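Local structure of putative cytoplasmic protein (Salmonella typhimurium LT2, 2Q02) at residues Glu37-Met42 against Ala243-Ser248; Phe9-Lys14 against Glu22-Leu27; Arg215-Glu220 against Glu260-Arg265. The protein is of unknown function but adopts a xylose isomerase-like TIM barrel that binds zinc, and may act as an isomerase. One frame throughout, in Å; residues are numbered along the deposited sequence.

All three contacts belong to one eight-stranded TIM barrel and step outward from its zinc site. The centre of contact 1 lies about 8 Å from that of the chain, and the contact contains the zinc ligand E245. Contact 2 shares the sheet with it, since strand 9-12 stands between strands 35-39 and 242-244; their centres are about 10 Å apart, and F244 N lies 3.0 Å from C10 O. Contact 3, centred about 15 Å from contact 1, ties the 215-220 loop to helix 256-271; the backbone O of R215 meets the backbone N atoms of F247 and S248. Contacts 2 and 3 touch where I11 CD1 packs on I263 CG2, 3.7 Å away.

Contact 1: residues Glu37-Met42 against Ala243-Ser248; sequences ELRNDM and AFEPFS. With ZN (zinc ion), chain E.
At the zinc site of the TIM barrel, at the C-terminal ends of strands 35-39 and 242-244, which flank strand 9-12, R39 forms a salt bridge with the metal ligand E245. R39 NH1 donates to E245 OE2 at 2.9 Å, with an N-H...O angle of 150°. The oxygen receives it on its anti lone pair, close to the guanidinium plane, although the carboxylate is turned 54° from that plane. The other oxygen, E245 OE1, binds zinc at 2.1 Å and also accepts from R215 NH2; E139, D170 and H197 complete the protein ligands. R39 is thus a second-shell residue, and its rotation is fixed from the far side: NE and NH2 grip D41 side-on, NE to OD1 at 2.9 Å and NH2 to OD2 at 3.0 Å, both on syn lone pairs and nearly in plane. The bend at chi3 (55°) turns the guanidinium toward both acids. N12 OD1 takes a further bond from NH1. Deeper in the barrel, E37 OE1 touches A243 CB at 3.3 Å, while E37 OE2 bonds to T69, N71 and the zinc ligand H197. Beyond the salt bridge, the F247 ring stands almost perpendicular to the guanidinium, with its CZ 3.7 Å from R39 NH2.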
ATOM      1  N   GLU A  37       6.930  -1.286  -5.176  1.00 46.45           N
ATOM      2  CA  GLU A  37       5.642  -0.821  -5.651  1.00 46.58           C
ATOM      3  C   GLU A  37       5.880   0.433  -6.472  1.00 45.55           C
ATOM      4  O   GLU A  37       6.649   1.314  -6.061  1.00 45.80           O
ATOM      5  CB  GLU A  37       4.731  -0.444  -4.476  1.00 46.97           C
ATOM      6  CG  GLU A  37       4.319  -1.593  -3.565  1.00 46.01           C
ATOM      7  CD  GLU A  37       3.353  -1.135  -2.484  1.00 48.84           C
ATOM      8  OE1 GLU A  37       3.853  -0.710  -1.403  1.00 45.12           O
ATOM      9  OE2 GLU A  37       2.109  -1.167  -2.734  1.00 44.97           O
ATOM     10  N   LEU A  38       5.206   0.536  -7.609  1.00 45.70           N
ATOM     11  CA  LEU A  38       5.187   1.781  -8.380  1.00 45.72           C
ATOM     12  C   LEU A  38       3.910   2.571  -8.069  1.00 45.87           C
ATOM     13  O   LEU A  38       3.043   2.100  -7.335  1.00 45.58           O
ATOM     14  CB  LEU A  38       5.341   1.499  -9.882  1.00 46.08           C
ATOM     15  CG  LEU A  38       6.707   0.966 -10.355  1.00 45.37           C
ATOM     16  CD1 LEU A  38       6.707   0.737 -11.847  1.00 44.84           C
ATOM     17  CD2 LEU A  38       7.855   1.886  -9.972  1.00 45.89           C
ATOM     18  N   ARG A  39       3.812   3.787  -8.606  1.00 46.49           N
ATOM     19  CA  ARG A  39       2.728   4.701  -8.251  1.00 46.40           C
ATOM     20  C   ARG A  39       2.392   5.751  -9.342  1.00 46.61           C
ATOM     21  O   ARG A  39       3.279   6.262 -10.051  1.00 46.75           O
ATOM     22  CB  ARG A  39       3.090   5.473  -6.971  1.00 47.02           C
ATOM     23  CG  ARG A  39       3.739   4.683  -5.820  1.00 44.48           C
ATOM     24  CD  ARG A  39       3.990   5.639  -4.657  1.00 44.36           C
ATOM     25  NE  ARG A  39       2.741   6.304  -4.304  1.00 43.64           N
ATOM     26  CZ  ARG A  39       1.873   5.864  -3.395  1.00 44.16           C
ATOM     27  NH1 ARG A  39       2.115   4.787  -2.658  1.00 47.60           N
ATOM     28  NH2 ARG A  39       0.759   6.528  -3.192  1.00 43.69           N
ATOM     29  N   ASN A  40       1.115   6.115  -9.434  1.00 46.03           N
ATOM     30  CA  ASN A  40       0.689   7.134 -10.413  1.00 47.13           C
ATOM     31  C   ASN A  40       0.676   8.573  -9.846  1.00 47.23           C
ATOM     32  O   ASN A  40       0.269   9.501 -10.539  1.00 46.42           O
ATOM     33  CB  ASN A  40      -0.680   6.804 -11.023  1.00 46.56           C
ATOM     34  CG  ASN A  40      -1.809   7.023 -10.056  1.00 48.70           C
ATOM     35  OD1 ASN A  40      -1.588   7.093  -8.845  1.00 44.99           O
ATOM     36  ND2 ASN A  40      -3.036   7.133 -10.578  1.00 47.01           N
ATOM     37  N   ASP A  41       1.145   8.753  -8.603  1.00 47.38           N
ATOM     38  CA  ASP A  41       1.117  10.076  -7.960  1.00 47.21           C
ATOM     39  C   ASP A  41       2.516  10.598  -7.593  1.00 47.51           C
ATOM     40  O   ASP A  41       2.679  11.392  -6.658  1.00 47.45           O
ATOM     41  CB  ASP A  41       0.199  10.084  -6.737  1.00 47.92           C
ATOM     42  CG  ASP A  41       0.610   9.101  -5.685  1.00 49.33           C
ATOM     43  OD1 ASP A  41       1.700   8.513  -5.792  1.00 50.76           O
ATOM     44  OD2 ASP A  41      -0.180   8.934  -4.742  1.00 53.77           O
HETATM   45  N   MSE A  42       3.517  10.173  -8.355  1.00 46.59           N
HETATM   46  CA  MSE A  42       4.853  10.722  -8.229  1.00 45.60           C
HETATM   47  C   MSE A  42       4.885  12.061  -8.924  1.00 46.11           C
HETATM   48  O   MSE A  42       3.911  12.426  -9.591  1.00 45.39           O
HETATM   49  CB  MSE A  42       5.845   9.774  -8.873  1.00 45.82           C
HETATM   50  CG  MSE A  42       5.708   8.347  -8.362  1.00 50.84           C
HETATM   51 SE   MSE A  42       6.318   8.069  -6.520  1.00 50.47          SE
HETATM   52  CE  MSE A  42       5.327   9.180  -5.516  1.00 54.05           C
ATOM     53  N   ALA A 243       5.536  -3.767   3.164  1.00 44.82           N
ATOM     54  CA  ALA A 243       6.012  -2.727   2.252  1.00 44.26           C
ATOM     55  C   ALA A 243       6.055  -1.432   3.006  1.00 45.33           C
ATOM     56  O   ALA A 243       5.081  -1.083   3.656  1.00 46.02           O
ATOM     57  CB  ALA A 243       5.073  -2.582   1.053  1.00 43.43           C
ATOM     58  N   PHE A 244       7.179  -0.721   2.894  1.00 46.24           N
ATOM     59  CA  PHE A 244       7.391   0.554   3.561  1.00 46.13           C
ATOM     60  C   PHE A 244       6.848   1.679   2.679  1.00 47.43           C
ATOM     61  O   PHE A 244       7.243   1.788   1.515  1.00 46.30           O
ATOM     62  CB  PHE A 244       8.885   0.758   3.871  1.00 46.05           C
ATOM     63  CG  PHE A 244       9.394  -0.135   4.974  1.00 44.80           C
ATOM     64  CD1 PHE A 244       9.045   0.108   6.297  1.00 42.88           C
ATOM     65  CD2 PHE A 244      10.207  -1.232   4.691  1.00 47.91           C
ATOM     66  CE1 PHE A 244       9.499  -0.726   7.323  1.00 46.57           C
ATOM     67  CE2 PHE A 244      10.690  -2.064   5.721  1.00 46.52           C
ATOM     68  CZ  PHE A 244      10.327  -1.815   7.033  1.00 45.83           C
ATOM     69  N   GLU A 245       5.923   2.479   3.234  1.00 47.95           N
ATOM     70  CA  GLU A 245       5.203   3.524   2.478  1.00 47.87           C
ATOM     71  C   GLU A 245       5.112   4.853   3.271  1.00 46.16           C
ATOM     72  O   GLU A 245       4.055   5.236   3.754  1.00 46.91           O
ATOM     73  CB  GLU A 245       3.802   3.032   2.036  1.00 46.58           C
ATOM     74  CG  GLU A 245       3.049   4.015   1.104  1.00 48.53           C
ATOM     75  CD  GLU A 245       1.551   3.731   0.975  1.00 49.69           C
ATOM     76  OE1 GLU A 245       0.897   3.401   1.985  1.00 55.74           O
ATOM     77  OE2 GLU A 245       1.000   3.861  -0.137  1.00 52.88           O
ATOM     78  N   PRO A 246       6.232   5.554   3.413  1.00 45.57           N
ATOM     79  CA  PRO A 246       6.173   6.915   3.919  1.00 46.70           C
ATOM     80  C   PRO A 246       5.637   7.927   2.879  1.00 47.53           C
ATOM     81  O   PRO A 246       5.707   7.670   1.671  1.00 46.75           O
ATOM     82  CB  PRO A 246       7.630   7.199   4.262  1.00 45.59           C
ATOM     83  CG  PRO A 246       8.380   6.417   3.292  1.00 45.08           C
ATOM     84  CD  PRO A 246       7.617   5.144   3.131  1.00 46.15           C
ATOM     85  N   PHE A 247       5.107   9.061   3.359  1.00 48.94           N
ATOM     86  CA  PHE A 247       4.522  10.129   2.500  1.00 48.47           C
ATOM     87  C   PHE A 247       5.072  11.555   2.723  1.00 47.65           C
ATOM     88  O   PHE A 247       4.870  12.440   1.880  1.00 46.65           O
ATOM     89  CB  PHE A 247       3.016  10.214   2.743  1.00 48.80           C
ATOM     90  CG  PHE A 247       2.215   9.297   1.916  1.00 49.20           C
ATOM     91  CD1 PHE A 247       1.789   9.684   0.654  1.00 53.16           C
ATOM     92  CD2 PHE A 247       1.843   8.050   2.409  1.00 52.48           C
ATOM     93  CE1 PHE A 247       1.028   8.831  -0.133  1.00 51.29           C
ATOM     94  CE2 PHE A 247       1.069   7.190   1.645  1.00 51.25           C
ATOM     95  CZ  PHE A 247       0.658   7.583   0.365  1.00 54.68           C
ATOM     96  N   SER A 248       5.712  11.789   3.861  1.00 47.38           N
ATOM     97  CA  SER A 248       6.127  13.146   4.240  1.00 47.99           C
ATOM     98  C   SER A 248       6.954  13.879   3.182  1.00 47.69           C
ATOM     99  O   SER A 248       7.720  13.270   2.443  1.00 50.50           O
ATOM    100  CB  SER A 248       6.943  13.090   5.535  1.00 47.35           C
ATOM    101  OG  SER A 248       7.547  14.336   5.788  1.00 43.43           O
TER
HETATM  102 ZN    ZN E 300      -1.021   2.476   2.157  1.00 45.13          ZN

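Contact 2: residues Phe9-Lys14 against Glu22-Leu27; sequences FCINRK and EAFFRL
The F24 ring takes the side chain of R13 over one face and points its edge at strand 9-12, packing the first helix of the TIM barrel against its first strand within the beta-alpha-beta unit 9-12, 21-30, 35-39. The aliphatic part of R13 passes over that face: R13 CG sits 4.0 Å from the ring centroid and 21° off the normal, a CH-pi contact displaced toward the rim. R13 CB comes down beside it, 3.7 Å from F24 CE2. Because R13 has CG anti to its own N (chi1 -165°) and runs extended from CG to NE, it carries the methylenes across the ring and takes the guanidinium beyond it. That end is held elsewhere, NH2 pairing with D49 in a salt bridge and also donating to L19 O, whereas NE is buried here with no partner in the model. The guanidinium is inclined 35° to the ring, so this is not a flat stack.

The leading edge of the phenyl ring meets the end of the strand and the 3-10 turn after it: I11 O lies near the ring plane, 3.5 Å from F24 CZ, and R13 CA is 3.6 Å from the same carbon. One phenylalanine thus meets a backbone carbonyl at its rim and an arginine chain over its face. On the I11 side chain the branch that touches is CG2, placed 4.0 Å from F24 CE1, while CG1 carries its methyl on toward I263 of helix 256-271. At the end of the strand, N12 points away from the helix and closes an Asx turn: its OD1 accepts the backbone N of K14 at 3.0 Å, in the carbonyl plane and on a lone pair.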
ATOM      1  N   PHE A   9      10.166  -8.166   2.554  1.00 45.90           N
ATOM      2  CA  PHE A   9      10.060  -6.701   2.595  1.00 45.45           C
ATOM      3  C   PHE A   9       9.986  -6.109   1.194  1.00 45.00           C
ATOM      4  O   PHE A   9      10.597  -6.617   0.253  1.00 45.45           O
ATOM      5  CB  PHE A   9      11.194  -6.076   3.420  1.00 45.92           C
ATOM      6  CG  PHE A   9      11.050  -6.295   4.901  1.00 43.31           C
ATOM      7  CD1 PHE A   9       9.986  -5.723   5.601  1.00 40.73           C
ATOM      8  CD2 PHE A   9      11.975  -7.065   5.604  1.00 48.35           C
ATOM      9  CE1 PHE A   9       9.814  -5.925   6.964  1.00 40.52           C
ATOM     10  CE2 PHE A   9      11.825  -7.265   7.000  1.00 48.87           C
ATOM     11  CZ  PHE A   9      10.732  -6.692   7.675  1.00 45.05           C
ATOM     12  N   CYS A  10       9.210  -5.029   1.067  1.00 45.30           N
ATOM     13  CA  CYS A  10       8.961  -4.354  -0.231  1.00 45.26           C
ATOM     14  C   CYS A  10       9.170  -2.861  -0.050  1.00 45.06           C
ATOM     15  O   CYS A  10       8.799  -2.288   0.972  1.00 44.93           O
ATOM     16  CB  CYS A  10       7.512  -4.618  -0.690  1.00 45.72           C
ATOM     17  SG  CYS A  10       6.979  -3.862  -2.258  1.00 46.56           S
ATOM     18  N   ILE A  11       9.784  -2.220  -1.027  1.00 45.00           N
ATOM     19  CA  ILE A  11       9.990  -0.793  -0.927  1.00 44.93           C
ATOM     20  C   ILE A  11       9.017  -0.087  -1.860  1.00 46.09           C
ATOM     21  O   ILE A  11       9.075  -0.242  -3.088  1.00 46.49           O
ATOM     22  CB  ILE A  11      11.442  -0.386  -1.237  1.00 45.84           C
ATOM     23  CG1 ILE A  11      12.449  -1.320  -0.525  1.00 44.17           C
ATOM     24  CG2 ILE A  11      11.668   1.089  -0.867  1.00 45.13           C
ATOM     25  CD1 ILE A  11      12.291  -1.412   0.982  1.00 43.88           C
ATOM     26  N   ASN A  12       8.125   0.690  -1.262  1.00 46.19           N
ATOM     27  CA  ASN A  12       7.218   1.530  -2.017  1.00 46.11           C
ATOM     28  C   ASN A  12       7.986   2.768  -2.562  1.00 46.06           C
ATOM     29  O   ASN A  12       8.801   3.392  -1.849  1.00 45.10           O
ATOM     30  CB  ASN A  12       6.021   1.925  -1.133  1.00 45.89           C
ATOM     31  CG  ASN A  12       4.891   2.559  -1.919  1.00 43.97           C
ATOM     32  OD1 ASN A  12       5.098   3.570  -2.587  1.00 42.64           O
ATOM     33  ND2 ASN A  12       3.683   1.982  -1.825  1.00 41.68           N
ATOM     34  N   ARG A  13       7.713   3.120  -3.821  1.00 45.52           N
ATOM     35  CA  ARG A  13       8.418   4.222  -4.473  1.00 45.99           C
ATOM     36  C   ARG A  13       8.158   5.610  -3.869  1.00 46.32           C
ATOM     37  O   ARG A  13       8.892   6.547  -4.185  1.00 45.90           O
ATOM     38  CB  ARG A  13       8.129   4.259  -5.977  1.00 45.93           C
ATOM     39  CG  ARG A  13       9.103   5.144  -6.735  1.00 45.25           C
ATOM     40  CD  ARG A  13       8.767   5.300  -8.213  1.00 47.71           C
ATOM     41  NE  ARG A  13       9.731   6.192  -8.886  1.00 47.14           N
ATOM     42  CZ  ARG A  13       9.466   6.945  -9.951  1.00 45.19           C
ATOM     43  NH1 ARG A  13       8.263   6.927 -10.506  1.00 46.97           N
ATOM     44  NH2 ARG A  13      10.411   7.717 -10.468  1.00 43.82           N
ATOM     45  N   LYS A  14       7.138   5.757  -3.011  1.00 46.55           N
ATOM     46  CA  LYS A  14       6.889   7.056  -2.356  1.00 46.21           C
ATOM     47  C   LYS A  14       8.056   7.526  -1.487  1.00 45.78           C
ATOM     48  O   LYS A  14       8.170   8.717  -1.221  1.00 45.62           O
ATOM     49  CB  LYS A  14       5.606   7.037  -1.513  1.00 47.33           C
ATOM     50  CG  LYS A  14       4.955   8.436  -1.320  1.00 47.18           C
ATOM     51  CD  LYS A  14       4.033   8.801  -2.480  1.00 48.07           C
ATOM     52  CE  LYS A  14       3.608  10.266  -2.441  1.00 53.42           C
ATOM     53  NZ  LYS A  14       3.488  10.940  -3.797  1.00 53.86           N
ATOM     54  N   GLU A  22      15.243   3.881 -12.607  1.00 46.07           N
ATOM     55  CA  GLU A  22      16.469   3.048 -12.560  1.00 46.29           C
ATOM     56  C   GLU A  22      17.300   3.297 -11.299  1.00 45.58           C
ATOM     57  O   GLU A  22      17.838   2.347 -10.729  1.00 45.24           O
ATOM     58  CB  GLU A  22      17.374   3.176 -13.797  1.00 46.01           C
ATOM     59  CG  GLU A  22      18.639   2.298 -13.661  1.00 45.21           C
ATOM     60  CD  GLU A  22      19.355   2.015 -14.973  1.00 48.41           C
ATOM     61  OE1 GLU A  22      19.166   2.794 -15.931  1.00 54.55           O
ATOM     62  OE2 GLU A  22      20.125   1.020 -15.051  1.00 50.29           O
ATOM     63  N   ALA A  23      17.409   4.561 -10.886  1.00 44.99           N
ATOM     64  CA  ALA A  23      18.089   4.912  -9.641  1.00 45.57           C
ATOM     65  C   ALA A  23      17.384   4.286  -8.434  1.00 45.15           C
ATOM     66  O   ALA A  23      18.020   3.821  -7.497  1.00 44.34           O
ATOM     67  CB  ALA A  23      18.161   6.437  -9.490  1.00 44.70           C
ATOM     68  N   PHE A  24      16.058   4.281  -8.473  1.00 45.31           N
ATOM     69  CA  PHE A  24      15.260   3.707  -7.396  1.00 45.49           C
ATOM     70  C   PHE A  24      15.448   2.186  -7.339  1.00 45.80           C
ATOM     71  O   PHE A  24      15.721   1.628  -6.277  1.00 45.63           O
ATOM     72  CB  PHE A  24      13.785   4.098  -7.553  1.00 44.82           C
ATOM     73  CG  PHE A  24      12.861   3.321  -6.682  1.00 44.26           C
ATOM     74  CD1 PHE A  24      13.025   3.319  -5.314  1.00 45.31           C
ATOM     75  CD2 PHE A  24      11.813   2.593  -7.229  1.00 48.28           C
ATOM     76  CE1 PHE A  24      12.178   2.600  -4.499  1.00 44.90           C
ATOM     77  CE2 PHE A  24      10.944   1.871  -6.413  1.00 45.63           C
ATOM     78  CZ  PHE A  24      11.140   1.869  -5.046  1.00 45.15           C
ATOM     79  N   PHE A  25      15.337   1.534  -8.493  1.00 45.90           N
ATOM     80  CA  PHE A  25      15.510   0.080  -8.597  1.00 45.98           C
ATOM     81  C   PHE A  25      16.916  -0.345  -8.191  1.00 45.56           C
ATOM     82  O   PHE A  25      17.085  -1.365  -7.521  1.00 45.78           O
ATOM     83  CB  PHE A  25      15.240  -0.413 -10.039  1.00 46.27           C
ATOM     84  CG  PHE A  25      13.763  -0.507 -10.425  1.00 46.70           C
ATOM     85  CD1 PHE A  25      12.756   0.114  -9.686  1.00 44.35           C
ATOM     86  CD2 PHE A  25      13.392  -1.208 -11.565  1.00 47.05           C
ATOM     87  CE1 PHE A  25      11.431   0.015 -10.064  1.00 43.32           C
ATOM     88  CE2 PHE A  25      12.056  -1.306 -11.936  1.00 46.01           C
ATOM     89  CZ  PHE A  25      11.087  -0.691 -11.186  1.00 43.22           C
ATOM     90  N   ARG A  26      17.911   0.438  -8.606  1.00 45.82           N
ATOM     91  CA  ARG A  26      19.322   0.141  -8.321  1.00 46.63           C
ATOM     92  C   ARG A  26      19.579   0.204  -6.803  1.00 45.76           C
ATOM     93  O   ARG A  26      20.310  -0.619  -6.257  1.00 45.67           O
ATOM     94  CB  ARG A  26      20.259   1.090  -9.105  1.00 45.97           C
ATOM     95  CG  ARG A  26      21.753   0.799  -8.918  1.00 48.27           C
ATOM     96  CD  ARG A  26      22.643   1.626  -9.848  1.00 50.39           C
ATOM     97  NE  ARG A  26      22.306   3.051  -9.796  1.00 57.61           N
ATOM     98  CZ  ARG A  26      22.129   3.858 -10.849  1.00 58.77           C
ATOM     99  NH1 ARG A  26      22.294   3.428 -12.104  1.00 56.99           N
ATOM    100  NH2 ARG A  26      21.804   5.135 -10.639  1.00 58.57           N
ATOM    101  N   LEU A  27      18.948   1.164  -6.131  1.00 45.69           N
ATOM    102  CA  LEU A  27      19.049   1.307  -4.671  1.00 46.14           C
ATOM    103  C   LEU A  27      18.464   0.090  -3.951  1.00 45.91           C
ATOM    104  O   LEU A  27      19.109  -0.480  -3.057  1.00 45.27           O
ATOM    105  CB  LEU A  27      18.342   2.600  -4.231  1.00 45.56           C
ATOM    106  CG  LEU A  27      18.330   3.010  -2.764  1.00 43.13           C
ATOM    107  CD1 LEU A  27      18.156   4.509  -2.693  1.00 41.55           C
ATOM    108  CD2 LEU A  27      17.234   2.292  -1.999  1.00 41.78           C
TER

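Contact 3: residues Arg215-Glu220 against Glu260-Arg265; sequences RIMLSE and EEQINR
Two successive bends, chi2 -76° and chi3 -78°, curl the selenomethionine side chain of M217 so that its terminal methyl is delivered to the backbone of helix 256-271, at Q262 and I263. Q262 answers with a bend of its own: its chi2 of -93° swings the amide out of an extended course and brings OE1 back toward the loop. M217 touches the helix at two levels. Its methyl CE rests 3.4 Å from the carbonyl O of Q262 and 3.7 Å from I263 CA, lying against the helix backbone, and it reaches the side chain of I263 through CG1 at 4.0 Å. Nearer its own backbone, M217 CB stands 3.6 Å from Q262 OE1.

This joins the 215-220 segment, part of the long loop that follows strand 193-198, to the last helix of the TIM barrel, so that the segment runs outward from the zinc site beside this helix. The selenium-bearing chain also packs on F244 of strand 242-244, so the chain sits between F244 and the helix. At the inner end of the segment, R215 turns toward the zinc site, where its NH2 bonds to E245 and D170.

The polar part of the contact is carried by water. One molecule accepts from M217 N at 3.2 Å and donates to Q262 OE1 at 2.9 Å, bridging loop backbone and helix side chain. S266, one turn farther along the helix, makes a second link: its OG is hydrogen-bonded to both L218 N and Q262 O, the same carbonyl oxygen that M217 CE touches.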
ATOM      1  N   ARG A 215       3.709  11.027   7.891  1.00 45.14           N
ATOM      2  CA  ARG A 215       4.124   9.645   7.775  1.00 45.13           C
ATOM      3  C   ARG A 215       5.558   9.576   7.290  1.00 44.75           C
ATOM      4  O   ARG A 215       5.857   9.888   6.128  1.00 44.68           O
ATOM      5  CB  ARG A 215       3.189   8.856   6.853  1.00 45.63           C
ATOM      6  CG  ARG A 215       1.809   8.626   7.441  1.00 44.37           C
ATOM      7  CD  ARG A 215       0.870   8.099   6.425  1.00 44.26           C
ATOM      8  NE  ARG A 215       1.258   6.771   5.992  1.00 48.42           N
ATOM      9  CZ  ARG A 215       0.580   6.036   5.110  1.00 52.25           C
ATOM     10  NH1 ARG A 215      -0.549   6.493   4.552  1.00 53.36           N
ATOM     11  NH2 ARG A 215       1.038   4.834   4.780  1.00 47.59           N
ATOM     12  N   ILE A 216       6.433   9.166   8.204  1.00 44.36           N
ATOM     13  CA  ILE A 216       7.854   8.982   7.916  1.00 44.92           C
ATOM     14  C   ILE A 216       8.214   7.482   8.030  1.00 44.00           C
ATOM     15  O   ILE A 216       7.442   6.634   7.618  1.00 44.88           O
ATOM     16  CB  ILE A 216       8.722   9.916   8.796  1.00 43.72           C
ATOM     17  CG1 ILE A 216       8.572   9.615  10.302  1.00 43.53           C
ATOM     18  CG2 ILE A 216       8.330  11.341   8.518  1.00 46.60           C
ATOM     19  CD1 ILE A 216       9.370  10.567  11.196  1.00 45.02           C
HETATM   20  N   MSE A 217       9.385   7.154   8.545  1.00 44.09           N
HETATM   21  CA  MSE A 217       9.784   5.770   8.695  1.00 43.97           C
HETATM   22  C   MSE A 217       9.787   5.354  10.180  1.00 44.39           C
HETATM   23  O   MSE A 217       9.394   6.137  11.063  1.00 43.88           O
HETATM   24  CB  MSE A 217      11.119   5.556   7.974  1.00 43.57           C
HETATM   25  CG  MSE A 217      10.955   5.618   6.448  1.00 41.96           C
HETATM   26 SE   MSE A 217      10.130   3.945   5.690  0.75 37.95          SE
HETATM   27  CE  MSE A 217      11.727   2.851   5.773  1.00 43.09           C
ATOM     28  N   LEU A 218      10.172   4.105  10.445  1.00 45.44           N
ATOM     29  CA  LEU A 218      10.010   3.524  11.780  1.00 46.83           C
ATOM     30  C   LEU A 218      11.132   3.948  12.698  1.00 45.95           C
ATOM     31  O   LEU A 218      12.292   3.845  12.340  1.00 47.36           O
ATOM     32  CB  LEU A 218       9.917   1.992  11.703  1.00 47.62           C
ATOM     33  CG  LEU A 218       8.738   1.483  10.847  1.00 47.47           C
ATOM     34  CD1 LEU A 218       8.614  -0.059  10.893  1.00 47.16           C
ATOM     35  CD2 LEU A 218       7.437   2.138  11.262  1.00 45.51           C
ATOM     36  N   SER A 219      10.781   4.470  13.863  1.00 46.30           N
ATOM     37  CA  SER A 219      11.774   4.754  14.893  1.00 47.32           C
ATOM     38  C   SER A 219      11.246   4.273  16.244  1.00 47.96           C
ATOM     39  O   SER A 219      10.126   3.743  16.333  1.00 48.19           O
ATOM     40  CB  SER A 219      12.103   6.251  14.935  1.00 47.10           C
ATOM     41  OG  SER A 219      11.134   6.982  15.676  1.00 47.46           O
ATOM     42  N   GLU A 220      12.058   4.465  17.282  1.00 48.12           N
ATOM     43  CA  GLU A 220      11.634   4.255  18.666  1.00 49.17           C
ATOM     44  C   GLU A 220      10.566   5.262  19.086  1.00 48.54           C
ATOM     45  O   GLU A 220       9.782   4.998  19.992  1.00 48.57           O
ATOM     46  CB  GLU A 220      12.831   4.373  19.622  1.00 50.42           C
ATOM     47  CG  GLU A 220      13.948   3.346  19.398  1.00 57.50           C
ATOM     48  CD  GLU A 220      13.483   1.912  19.597  1.00 66.79           C
ATOM     49  OE1 GLU A 220      12.469   1.719  20.303  1.00 70.04           O
ATOM     50  OE2 GLU A 220      14.124   0.982  19.050  1.00 73.81           O
ATOM     51  N   GLU A 260      18.779   4.666   2.210  1.00 45.36           N
ATOM     52  CA  GLU A 260      19.287   3.334   2.547  1.00 46.17           C
ATOM     53  C   GLU A 260      19.308   3.131   4.066  1.00 46.47           C
ATOM     54  O   GLU A 260      18.944   2.061   4.547  1.00 47.37           O
ATOM     55  CB  GLU A 260      20.685   3.094   1.949  1.00 45.72           C
ATOM     56  CG  GLU A 260      20.733   2.929   0.411  1.00 47.49           C
ATOM     57  CD  GLU A 260      22.159   2.812  -0.159  1.00 47.34           C
ATOM     58  OE1 GLU A 260      22.729   1.705  -0.149  1.00 59.96           O
ATOM     59  OE2 GLU A 260      22.715   3.816  -0.642  1.00 57.64           O
ATOM     60  N   GLU A 261      19.714   4.162   4.808  1.00 46.54           N
ATOM     61  CA  GLU A 261      19.805   4.107   6.274  1.00 47.65           C
ATOM     62  C   GLU A 261      18.451   3.884   6.945  1.00 46.60           C
ATOM     63  O   GLU A 261      18.336   3.126   7.898  1.00 47.39           O
ATOM     64  CB  GLU A 261      20.410   5.413   6.821  1.00 48.32           C
ATOM     65  CG  GLU A 261      21.929   5.589   6.619  1.00 50.31           C
ATOM     66  CD  GLU A 261      22.426   6.976   7.058  1.00 52.51           C
ATOM     67  OE1 GLU A 261      21.641   7.750   7.659  1.00 69.81           O
ATOM     68  OE2 GLU A 261      23.602   7.307   6.805  1.00 60.37           O
ATOM     69  N   GLN A 262      17.432   4.561   6.445  1.00 46.82           N
ATOM     70  CA  GLN A 262      16.095   4.530   7.050  1.00 47.12           C
ATOM     71  C   GLN A 262      15.381   3.214   6.810  1.00 47.00           C
ATOM     72  O   GLN A 262      14.592   2.759   7.635  1.00 47.01           O
ATOM     73  CB  GLN A 262      15.257   5.658   6.475  1.00 47.30           C
ATOM     74  CG  GLN A 262      15.789   7.045   6.822  1.00 48.17           C
ATOM     75  CD  GLN A 262      15.164   7.633   8.072  1.00 51.71           C
ATOM     76  OE1 GLN A 262      14.349   7.001   8.743  1.00 54.14           O
ATOM     77  NE2 GLN A 262      15.543   8.862   8.383  1.00 54.47           N
ATOM     78  N   ILE A 263      15.647   2.618   5.657  1.00 47.10           N
ATOM     79  CA  ILE A 263      15.105   1.306   5.327  1.00 46.41           C
ATOM     80  C   ILE A 263      15.823   0.289   6.179  1.00 45.54           C
ATOM     81  O   ILE A 263      15.188  -0.564   6.781  1.00 48.08           O
ATOM     82  CB  ILE A 263      15.247   0.959   3.808  1.00 45.89           C
ATOM     83  CG1 ILE A 263      14.410   1.931   2.953  1.00 47.77           C
ATOM     84  CG2 ILE A 263      14.781  -0.457   3.541  1.00 46.42           C
ATOM     85  CD1 ILE A 263      14.848   2.072   1.486  1.00 45.80           C
ATOM     86  N   ASN A 264      17.143   0.366   6.240  1.00 45.69           N
ATOM     87  CA  ASN A 264      17.898  -0.523   7.151  1.00 46.49           C
ATOM     88  C   ASN A 264      17.489  -0.341   8.639  1.00 46.80           C
ATOM     89  O   ASN A 264      17.242  -1.334   9.342  1.00 45.38           O
ATOM     90  CB  ASN A 264      19.415  -0.352   6.959  1.00 44.58           C
ATOM     91  CG  ASN A 264      19.910  -0.899   5.620  1.00 45.55           C
ATOM     92  OD1 ASN A 264      19.270  -1.751   4.993  1.00 48.73           O
ATOM     93  ND2 ASN A 264      21.059  -0.409   5.182  1.00 40.50           N
ATOM     94  N   ARG A 265      17.370   0.914   9.088  1.00 46.72           N
ATOM     95  CA  ARG A 265      16.994   1.198  10.472  1.00 47.34           C
ATOM     96  C   ARG A 265      15.593   0.665  10.787  1.00 47.51           C
ATOM     97  O   ARG A 265      15.363   0.118  11.857  1.00 48.76           O
ATOM     98  CB  ARG A 265      17.109   2.701  10.789  1.00 46.86           C
TER
HETATM   99  O   HOH W   1      12.102   8.744   9.035  1.00 40.55           O